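Local coordinates for protein antigen TpF1 (Treponema pallidum, PDB 2FJC) that is a mini-ferritin of the Dps family that binds ferric iron at sites shared between subunits and probably oxidises and stores the metal, at residues W37-Y40 / Q46-E49; E67-L70 / Q75-A78. One frame throughout, in Å; residues are numbered along the deposited sequence.

Contact 1: residues W37-Y40 / Q46-E49; sequences WHIY and QVHE
I39 reaches from the end of one helix to the flank of the next, driving its CD1 into the notch between V47 and H48. That methyl lies 3.5 Å from V47 CG1 and 3.7 Å from V47 CB, so a single carbon seats against the root and one branch of the valine. Its third neighbour is the backbone, with H48 N at 3.7 Å from I39 CD1. CG1 of I39 is wedged between the backbone N and the carbonyl carbon (chi1 50°), and the extended second torsion of 168° then carries CD1 outward to the helix. Isoleucine suits the place because it is long enough to reach the helix and has no polar end to bury; no hydrogen bond joins the two segments. I39 is where the chain leaves helical geometry after helix 8-38 and enters a short, weakly bonded strand beside 97-98, so the contact packs this turn-off against the early part of helix 44-71, within the four-helix bundle of the Dps fold. Compact, branched V47 packs with I39 against helix 99-127; both touch I99, and V47 also reaches L103. Of the H48 side chain it is CB that comes nearest, 4.4 Å from I39 CD1, while the ring stacks with those of H36 and F44. A hydrogen bond between H48 ND1 and H36 O helps fix the imidazole's rotation; the H48 side chain comes within about 4 Å of a bound iron.

Contact 2: residues E67-L70 / Q75-A78; sequences ERLL and QAPA. With FE (Fe (III) ion), chain R.
Apolar contact joins L69 and L70, near the end of helix 44-71, to the loop that folds back against them. L69 makes more of these contacts: its CD2 sits 3.8 Å from A76 CA and 3.9 Å from P77 CD, with A76 CB at 4.1 Å from the same methyl. CG stands anti to the backbone N of L69 (chi1 -165°), which sends the branch toward the loop, where it meets P77 at about a right angle. Small A76 lets the chain come close, and P77, which has no amide hydrogen, presents its ring carbon CD to the leucine methyl. L70 rests its CD2 on the main chain instead, 3.9 Å from A76 N; no hydrogen bond crosses between the segments. C15, L18 and R19 of helix 8-38 also pack against L69.

Metal binding belongs to E67, whose CB points away from the loop. Its OE2 is 2.4 Å from the iron, whereas E67 OE1 stays at 3.1 Å, so the carboxylate grips mainly through one oxygen. D63 of the same chain and H36 of a neighbouring subunit supply the other protein ligands, which matches the inter-subunit ferroxidase centre characteristic of Dps proteins.

Contact 1 closes before contact 2 opens along the chain, and the two lie on opposite sides of its centre, 31 Å apart between centres and about 18 Å between nearest atoms. Helix 44-71 runs through both, supplying 46-49 near its start and 67-70 near its end. Though they never touch within one chain, both meet the same neighbouring subunit: H38 NE2 of contact 1 is hydrogen-bonded to A76 N of that subunit, and W37 NE1 to its D63. The pairing is reciprocal, bringing the contact 1 end of each chain beside the contact 2 end of its partner, so that iron sites form between two subunits of the twelve-chain assembly.

Contact 1: residues W37-Y40 / Q46-E49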
ATOM      1  N   TRP B  37      16.716  10.978  24.370  1.00 32.27           N
ATOM      2  CA  TRP B  37      16.180  12.198  24.947  1.00 33.93           C
ATOM      3  C   TRP B  37      17.181  13.297  25.281  1.00 34.72           C
ATOM      4  O   TRP B  37      16.887  14.480  25.105  1.00 36.81           O
ATOM      5  CB  TRP B  37      15.431  11.885  26.236  1.00 31.01           C
ATOM      6  CG  TRP B  37      14.287  10.972  26.080  1.00 31.61           C
ATOM      7  CD1 TRP B  37      13.404  10.933  25.047  1.00 29.29           C
ATOM      8  CD2 TRP B  37      13.845   9.993  27.028  1.00 30.70           C
ATOM      9  NE1 TRP B  37      12.437   9.990  25.290  1.00 31.62           N
ATOM     10  CE2 TRP B  37      12.682   9.398  26.500  1.00 29.87           C
ATOM     11  CE3 TRP B  37      14.320   9.567  28.273  1.00 29.15           C
ATOM     12  CZ2 TRP B  37      11.979   8.392  27.172  1.00 28.93           C
ATOM     13  CZ3 TRP B  37      13.623   8.569  28.945  1.00 30.76           C
ATOM     14  CH2 TRP B  37      12.464   7.993  28.391  1.00 29.93           C
ATOM     15  N   HIS B  38      18.361  12.914  25.749  1.00 33.46           N
ATOM     16  CA  HIS B  38      19.318  13.902  26.202  1.00 33.16           C
ATOM     17  C   HIS B  38      20.514  14.284  25.363  1.00 33.85           C
ATOM     18  O   HIS B  38      21.323  15.097  25.798  1.00 36.73           O
ATOM     19  CB  HIS B  38      19.765  13.501  27.599  1.00 31.48           C
ATOM     20  CG  HIS B  38      18.621  13.236  28.523  1.00 29.13           C
ATOM     21  ND1 HIS B  38      18.442  12.031  29.165  1.00 29.38           N
ATOM     22  CD2 HIS B  38      17.578  14.016  28.890  1.00 28.64           C
ATOM     23  CE1 HIS B  38      17.337  12.079  29.890  1.00 29.66           C
ATOM     24  NE2 HIS B  38      16.795  13.273  29.741  1.00 28.82           N
ATOM     25  N   ILE B  39      20.658  13.716  24.177  1.00 33.65           N
ATOM     26  CA  ILE B  39      21.779  14.117  23.347  1.00 33.88           C
ATOM     27  C   ILE B  39      21.475  15.531  22.876  1.00 33.94           C
ATOM     28  O   ILE B  39      20.343  15.996  22.960  1.00 32.68           O
ATOM     29  CB  ILE B  39      21.935  13.248  22.084  1.00 34.14           C
ATOM     30  CG1 ILE B  39      20.588  13.156  21.353  1.00 33.33           C
ATOM     31  CG2 ILE B  39      22.497  11.887  22.452  1.00 35.97           C
ATOM     32  CD1 ILE B  39      20.691  12.575  19.953  1.00 31.78           C
ATOM     33  N   TYR B  40      22.500  16.216  22.396  1.00 34.95           N
ATOM     34  CA  TYR B  40      22.353  17.560  21.868  1.00 34.84           C
ATOM     35  C   TYR B  40      23.499  17.746  20.900  1.00 34.80           C
ATOM     36  O   TYR B  40      24.531  17.074  20.996  1.00 34.09           O
ATOM     37  CB  TYR B  40      22.417  18.618  22.968  1.00 36.02           C
ATOM     38  CG  TYR B  40      23.761  18.720  23.644  1.00 37.28           C
ATOM     39  CD1 TYR B  40      24.069  17.933  24.755  1.00 36.93           C
ATOM     40  CD2 TYR B  40      24.725  19.615  23.179  1.00 37.55           C
ATOM     41  CE1 TYR B  40      25.300  18.036  25.392  1.00 36.62           C
ATOM     42  CE2 TYR B  40      25.957  19.725  23.803  1.00 38.86           C
ATOM     43  CZ  TYR B  40      26.238  18.931  24.912  1.00 39.19           C
ATOM     44  OH  TYR B  40      27.460  19.032  25.531  1.00 39.70           O
ATOM     45  N   GLN B  46      19.049  13.443  13.376  1.00 35.81           N
ATOM     46  CA  GLN B  46      19.485  12.179  12.806  1.00 34.62           C
ATOM     47  C   GLN B  46      19.813  11.147  13.878  1.00 33.84           C
ATOM     48  O   GLN B  46      19.391   9.999  13.793  1.00 34.06           O
ATOM     49  CB  GLN B  46      20.708  12.382  11.911  1.00 36.56           C
ATOM     50  CG  GLN B  46      20.428  13.119  10.607  1.00 40.56           C
ATOM     51  CD  GLN B  46      19.953  14.541  10.829  1.00 42.08           C
ATOM     52  OE1 GLN B  46      18.795  14.877  10.545  1.00 43.38           O
ATOM     53  NE2 GLN B  46      20.843  15.387  11.349  1.00 40.21           N
ATOM     54  N   VAL B  47      20.565  11.553  14.888  1.00 32.50           N
ATOM     55  CA  VAL B  47      20.935  10.637  15.947  1.00 31.82           C
ATOM     56  C   VAL B  47      19.736  10.278  16.801  1.00 31.71           C
ATOM     57  O   VAL B  47      19.592   9.141  17.228  1.00 32.68           O
ATOM     58  CB  VAL B  47      22.040  11.237  16.816  1.00 30.95           C
ATOM     59  CG1 VAL B  47      22.419  10.266  17.911  1.00 29.31           C
ATOM     60  CG2 VAL B  47      23.246  11.552  15.951  1.00 29.49           C
ATOM     61  N   HIS B  48      18.878  11.256  17.047  1.00 33.05           N
ATOM     62  CA  HIS B  48      17.658  11.055  17.821  1.00 34.17           C
ATOM     63  C   HIS B  48      16.880   9.902  17.170  1.00 34.76           C
ATOM     64  O   HIS B  48      16.410   8.986  17.841  1.00 36.41           O
ATOM     65  CB  HIS B  48      16.823  12.346  17.775  1.00 34.49           C
ATOM     66  CG  HIS B  48      15.534  12.279  18.532  1.00 32.80           C
ATOM     67  ND1 HIS B  48      15.479  12.267  19.908  1.00 33.78           N
ATOM     68  CD2 HIS B  48      14.248  12.267  18.103  1.00 32.84           C
ATOM     69  CE1 HIS B  48      14.214  12.253  20.298  1.00 33.44           C
ATOM     70  NE2 HIS B  48      13.446  12.252  19.222  1.00 33.45           N
ATOM     71  N   GLU B  49      16.756   9.955  15.852  1.00 34.57           N
ATOM     72  CA  GLU B  49      16.040   8.930  15.106  1.00 36.05           C
ATOM     73  C   GLU B  49      16.792   7.610  15.059  1.00 35.59           C
ATOM     74  O   GLU B  49      16.181   6.543  15.153  1.00 35.36           O
ATOM     75  CB  GLU B  49      15.751   9.421  13.685  1.00 37.34           C
ATOM     76  CG  GLU B  49      14.550  10.367  13.610  1.00 42.80           C
ATOM     77  CD  GLU B  49      14.555  11.249  12.367  1.00 46.23           C
ATOM     78  OE1 GLU B  49      15.230  10.896  11.374  1.00 48.34           O
ATOM     79  OE2 GLU B  49      13.869  12.299  12.381  1.00 49.37           O
TER

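Contact 2: residues E67-L70 / Q75-A78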
ATOM      1  N   GLU B  67      11.080 -15.132  24.383  1.00 36.20           N
ATOM      2  CA  GLU B  67      10.172 -16.167  23.928  1.00 37.25           C
ATOM      3  C   GLU B  67      10.885 -17.478  23.660  1.00 36.93           C
ATOM      4  O   GLU B  67      10.297 -18.547  23.815  1.00 36.50           O
ATOM      5  CB  GLU B  67       9.441 -15.718  22.673  1.00 37.78           C
ATOM      6  CG  GLU B  67       7.970 -15.479  22.919  1.00 42.97           C
ATOM      7  CD  GLU B  67       7.507 -14.135  22.401  1.00 43.82           C
ATOM      8  OE1 GLU B  67       7.792 -13.818  21.224  1.00 45.71           O
ATOM      9  OE2 GLU B  67       6.856 -13.403  23.173  1.00 44.08           O
ATOM     10  N   ARG B  68      12.144 -17.399  23.243  1.00 34.95           N
ATOM     11  CA  ARG B  68      12.899 -18.609  22.986  1.00 34.88           C
ATOM     12  C   ARG B  68      13.113 -19.293  24.328  1.00 35.39           C
ATOM     13  O   ARG B  68      13.029 -20.514  24.452  1.00 34.63           O
ATOM     14  CB  ARG B  68      14.244 -18.278  22.339  1.00 35.28           C
ATOM     15  CG  ARG B  68      15.108 -19.502  22.063  1.00 33.63           C
ATOM     16  CD  ARG B  68      14.306 -20.580  21.357  1.00 34.55           C
ATOM     17  NE  ARG B  68      15.091 -21.789  21.121  1.00 34.80           N
ATOM     18  CZ  ARG B  68      14.558 -22.959  20.785  1.00 34.89           C
ATOM     19  NH1 ARG B  68      13.240 -23.069  20.650  1.00 30.80           N
ATOM     20  NH2 ARG B  68      15.333 -24.018  20.599  1.00 34.19           N
ATOM     21  N   LEU B  69      13.379 -18.476  25.337  1.00 35.48           N
ATOM     22  CA  LEU B  69      13.586 -18.954  26.685  1.00 35.83           C
ATOM     23  C   LEU B  69      12.323 -19.692  27.143  1.00 35.70           C
ATOM     24  O   LEU B  69      12.393 -20.760  27.754  1.00 34.66           O
ATOM     25  CB  LEU B  69      13.870 -17.760  27.584  1.00 35.33           C
ATOM     26  CG  LEU B  69      14.449 -17.953  28.973  1.00 36.87           C
ATOM     27  CD1 LEU B  69      15.675 -18.837  28.926  1.00 36.86           C
ATOM     28  CD2 LEU B  69      14.808 -16.575  29.517  1.00 38.28           C
ATOM     29  N   LEU B  70      11.167 -19.119  26.841  1.00 35.59           N
ATOM     30  CA  LEU B  70       9.903 -19.740  27.217  1.00 37.88           C
ATOM     31  C   LEU B  70       9.755 -21.091  26.521  1.00 38.55           C
ATOM     32  O   LEU B  70       9.317 -22.068  27.122  1.00 39.50           O
ATOM     33  CB  LEU B  70       8.728 -18.834  26.831  1.00 38.04           C
ATOM     34  CG  LEU B  70       8.662 -17.504  27.577  1.00 38.37           C
ATOM     35  CD1 LEU B  70       7.554 -16.629  27.019  1.00 37.15           C
ATOM     36  CD2 LEU B  70       8.443 -17.792  29.052  1.00 38.18           C
ATOM     37  N   GLN B  75      11.299 -19.715  32.413  1.00 49.39           N
ATOM     38  CA  GLN B  75      10.456 -18.536  32.521  1.00 50.30           C
ATOM     39  C   GLN B  75      11.409 -17.365  32.330  1.00 48.14           C
ATOM     40  O   GLN B  75      12.568 -17.421  32.750  1.00 48.34           O
ATOM     41  CB  GLN B  75       9.760 -18.473  33.882  1.00 51.49           C
ATOM     42  CG  GLN B  75       9.062 -19.769  34.247  1.00 54.55           C
ATOM     43  CD  GLN B  75       7.868 -19.561  35.145  1.00 56.52           C
ATOM     44  OE1 GLN B  75       6.783 -19.207  34.683  1.00 58.89           O
ATOM     45  NE2 GLN B  75       8.061 -19.769  36.439  1.00 58.92           N
ATOM     46  N   ALA B  76      10.935 -16.314  31.675  1.00 45.36           N
ATOM     47  CA  ALA B  76      11.790 -15.171  31.414  1.00 42.37           C
ATOM     48  C   ALA B  76      11.798 -14.154  32.539  1.00 40.12           C
ATOM     49  O   ALA B  76      10.784 -13.939  33.211  1.00 39.29           O
ATOM     50  CB  ALA B  76      11.367 -14.498  30.109  1.00 40.93           C
ATOM     51  N   PRO B  77      12.965 -13.543  32.786  1.00 38.11           N
ATOM     52  CA  PRO B  77      13.042 -12.536  33.845  1.00 36.71           C
ATOM     53  C   PRO B  77      12.123 -11.422  33.353  1.00 35.76           C
ATOM     54  O   PRO B  77      12.219 -10.994  32.206  1.00 33.48           O
ATOM     55  CB  PRO B  77      14.519 -12.147  33.850  1.00 36.61           C
ATOM     56  CG  PRO B  77      14.968 -12.434  32.454  1.00 38.14           C
ATOM     57  CD  PRO B  77      14.271 -13.733  32.136  1.00 37.83           C
ATOM     58  N   ALA B  78      11.209 -10.973  34.204  1.00 36.29           N
ATOM     59  CA  ALA B  78      10.260  -9.958  33.778  1.00 35.73           C
ATOM     60  C   ALA B  78       9.989  -8.853  34.783  1.00 34.74           C
ATOM     61  O   ALA B  78       8.845  -8.617  35.161  1.00 34.19           O
ATOM     62  CB  ALA B  78       8.960 -10.634  33.380  1.00 35.58           C
TER
HETATM   63 FE    FE R 602       5.935 -11.431  22.057  1.00 52.84          FE